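Local atomic coordinates of serine protease pet (Escherichia coli, PDB entry 4OM9), a protein that is a secreted autotransporter enterotoxin of enteroaggregative strains, with a passenger domain that probably acts as a serine protease on host proteins such as alpha-fodrin. Residues Gly428-Leu433 with Thr451-Asn456. Residues are numbered along the deposited sequence; the frame is centred on the assembly and turned at random.
Sequences GGKLDL and TITNSN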
ATOM      1  N   GLY A 428     -11.372  10.131  -6.959  1.00 30.68           N
ATOM      2  CA  GLY A 428     -10.771  10.197  -8.276  1.00 32.01           C
ATOM      3  C   GLY A 428     -11.495   9.531  -9.429  1.00 32.64           C
ATOM      4  O   GLY A 428     -12.717   9.659  -9.578  1.00 29.88           O
ATOM      5  N   GLY A 429     -10.712   8.811 -10.236  1.00 28.79           N
ATOM      6  CA  GLY A 429     -11.183   8.134 -11.430  1.00 27.48           C
ATOM      7  C   GLY A 429      -9.988   7.595 -12.208  1.00 28.52           C
ATOM      8  O   GLY A 429      -8.889   7.495 -11.652  1.00 33.71           O
ATOM      9  N   LYS A 430     -10.203   7.236 -13.471  1.00 31.85           N
ATOM     10  CA  LYS A 430      -9.177   6.590 -14.281  1.00 32.21           C
ATOM     11  C   LYS A 430      -8.734   7.451 -15.446  1.00 31.43           C
ATOM     12  O   LYS A 430      -9.573   8.016 -16.160  1.00 30.57           O
ATOM     13  CB  LYS A 430      -9.672   5.249 -14.825  1.00 34.77           C
ATOM     14  CG  LYS A 430      -9.398   4.053 -13.931  1.00 43.33           C
ATOM     15  CD  LYS A 430      -9.125   2.799 -14.770  1.00 50.34           C
ATOM     16  CE  LYS A 430      -8.537   1.666 -13.898  1.00 55.44           C
ATOM     17  NZ  LYS A 430      -7.843   0.581 -14.678  1.00 56.66           N
ATOM     18  N   LEU A 431      -7.417   7.553 -15.626  1.00 29.44           N
ATOM     19  CA  LEU A 431      -6.828   8.111 -16.843  1.00 30.89           C
ATOM     20  C   LEU A 431      -6.223   6.981 -17.669  1.00 31.30           C
ATOM     21  O   LEU A 431      -5.251   6.355 -17.251  1.00 29.65           O
ATOM     22  CB  LEU A 431      -5.756   9.165 -16.534  1.00 27.19           C
ATOM     23  CG  LEU A 431      -5.012   9.643 -17.801  1.00 30.28           C
ATOM     24  CD1 LEU A 431      -5.991  10.241 -18.830  1.00 29.19           C
ATOM     25  CD2 LEU A 431      -3.926  10.655 -17.477  1.00 28.73           C
ATOM     26  N   ASP A 432      -6.817   6.722 -18.834  1.00 32.55           N
ATOM     27  CA  ASP A 432      -6.340   5.689 -19.759  1.00 27.37           C
ATOM     28  C   ASP A 432      -5.534   6.339 -20.882  1.00 29.07           C
ATOM     29  O   ASP A 432      -6.099   7.011 -21.768  1.00 28.87           O
ATOM     30  CB  ASP A 432      -7.520   4.884 -20.314  1.00 30.08           C
ATOM     31  CG  ASP A 432      -7.094   3.773 -21.262  1.00 30.70           C
ATOM     32  OD1 ASP A 432      -5.882   3.509 -21.416  1.00 31.87           O
ATOM     33  OD2 ASP A 432      -7.985   3.139 -21.861  1.00 36.15           O
ATOM     34  N   LEU A 433      -4.214   6.156 -20.832  1.00 31.64           N
ATOM     35  CA  LEU A 433      -3.308   6.772 -21.803  1.00 32.09           C
ATOM     36  C   LEU A 433      -3.528   6.154 -23.162  1.00 32.47           C
ATOM     37  O   LEU A 433      -3.141   6.729 -24.173  1.00 33.97           O
ATOM     38  CB  LEU A 433      -1.833   6.612 -21.387  1.00 29.93           C
ATOM     39  CG  LEU A 433      -1.444   7.168 -20.018  1.00 30.08           C
ATOM     40  CD1 LEU A 433       0.032   7.034 -19.780  1.00 26.83           C
ATOM     41  CD2 LEU A 433      -1.844   8.602 -19.871  1.00 26.22           C
ATOM     42  N   THR A 451      -6.280   6.217 -10.666  1.00 28.72           N
ATOM     43  CA  THR A 451      -5.362   5.315 -11.328  1.00 30.54           C
ATOM     44  C   THR A 451      -5.071   5.810 -12.747  1.00 31.79           C
ATOM     45  O   THR A 451      -5.969   6.272 -13.477  1.00 31.60           O
ATOM     46  CB  THR A 451      -5.912   3.887 -11.389  1.00 32.25           C
ATOM     47  OG1 THR A 451      -6.342   3.486 -10.081  1.00 34.00           O
ATOM     48  CG2 THR A 451      -4.833   2.917 -11.901  1.00 33.01           C
ATOM     49  N   ILE A 452      -3.797   5.746 -13.114  1.00 25.57           N
ATOM     50  CA  ILE A 452      -3.374   6.016 -14.480  1.00 25.56           C
ATOM     51  C   ILE A 452      -3.069   4.677 -15.076  1.00 28.12           C
ATOM     52  O   ILE A 452      -2.305   3.910 -14.510  1.00 28.97           O
ATOM     53  CB  ILE A 452      -2.164   6.947 -14.529  1.00 25.15           C
ATOM     54  CG1 ILE A 452      -2.569   8.329 -13.991  1.00 25.06           C
ATOM     55  CG2 ILE A 452      -1.587   7.017 -15.945  1.00 25.47           C
ATOM     56  CD1 ILE A 452      -1.428   9.324 -13.856  1.00 24.79           C
ATOM     57  N   THR A 453      -3.711   4.368 -16.188  1.00 28.28           N
ATOM     58  CA  THR A 453      -3.605   3.043 -16.779  1.00 29.49           C
ATOM     59  C   THR A 453      -3.358   3.105 -18.280  1.00 29.76           C
ATOM     60  O   THR A 453      -3.220   4.181 -18.864  1.00 28.09           O
ATOM     61  CB  THR A 453      -4.884   2.223 -16.531  1.00 31.23           C
ATOM     62  OG1 THR A 453      -4.628   0.853 -16.865  1.00 37.07           O
ATOM     63  CG2 THR A 453      -6.063   2.767 -17.406  1.00 33.58           C
ATOM     64  N   ASN A 454      -3.300   1.941 -18.909  1.00 30.63           N
ATOM     65  CA  ASN A 454      -3.309   1.884 -20.356  1.00 33.85           C
ATOM     66  C   ASN A 454      -3.925   0.583 -20.836  1.00 38.15           C
ATOM     67  O   ASN A 454      -3.317  -0.478 -20.718  1.00 33.88           O
ATOM     68  CB  ASN A 454      -1.910   2.038 -20.924  1.00 33.31           C
ATOM     69  CG  ASN A 454      -1.865   1.768 -22.415  1.00 40.63           C
ATOM     70  OD1 ASN A 454      -2.810   2.083 -23.130  1.00 41.05           O
ATOM     71  ND2 ASN A 454      -0.784   1.145 -22.888  1.00 36.77           N
ATOM     72  N   SER A 455      -5.138   0.687 -21.378  1.00 31.63           N
ATOM     73  CA  SER A 455      -5.939  -0.464 -21.762  1.00 32.57           C
ATOM     74  C   SER A 455      -5.517  -1.026 -23.109  1.00 34.70           C
ATOM     75  O   SER A 455      -6.020  -2.057 -23.546  1.00 39.16           O
ATOM     76  CB  SER A 455      -7.433  -0.075 -21.793  1.00 33.70           C
ATOM     77  OG  SER A 455      -7.697   0.969 -22.730  1.00 30.70           O
ATOM     78  N   ASN A 456      -4.608  -0.334 -23.786  1.00 40.70           N
ATOM     79  CA  ASN A 456      -4.110  -0.805 -25.084  1.00 40.32           C
ATOM     80  C   ASN A 456      -3.025  -1.860 -24.877  1.00 44.15           C
ATOM     81  O   ASN A 456      -1.934  -1.548 -24.415  1.00 41.97           O
ATOM     82  CB  ASN A 456      -3.571   0.360 -25.917  1.00 38.78           C
ATOM     83  CG  ASN A 456      -3.345  -0.013 -27.373  1.00 49.09           C
ATOM     84  OD1 ASN A 456      -2.962  -1.140 -27.699  1.00 51.31           O
ATOM     85  ND2 ASN A 456      -3.580   0.945 -28.261  1.00 45.66           N
TER
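Leu431 and Ile452 are paired side by side in parallel strands 429-432 and 451-453, whose axes approach to 4.7 Å at 23°, and four backbone bonds, from Thr451 N to Gly429 O through to Leu433 N to Thr453 O, fix the register. Thr453 N to Leu431 O is the shortest at 2.7 Å and nearly straight (174°). On the aliphatic face Leu431 CB lies 4.2 Å from Ile452 CG1; from just past the strand end, Leu433 CG comes obliquely to 4.1 Å from Ile452 CG2, and Leu463, on the next strand of the same turn, also touches Ile452. On the other face, Asp432 CB packs on Thr453 CG2 (3.9 Å). With CG anti to the backbone N (chi1 -179°), the Asp432 carboxylate reaches past the strand end: OD1 accepts Ser455 N at 2.9 Å, from above the carboxylate plane, and OD2 meets Ser455 OG. Gln407 NE2 and Asn434 N add bonds to OD2 and OD1, so several donors grip this buried carboxylate. Asn454 OD1 accepts Asn456 N in an Asx turn, and its ND2 bonds Asn480 O. Parallel pairing of successive turns, with aliphatic residues stacked in register, is characteristic of the right-handed beta-helix of autotransporter passenger domains.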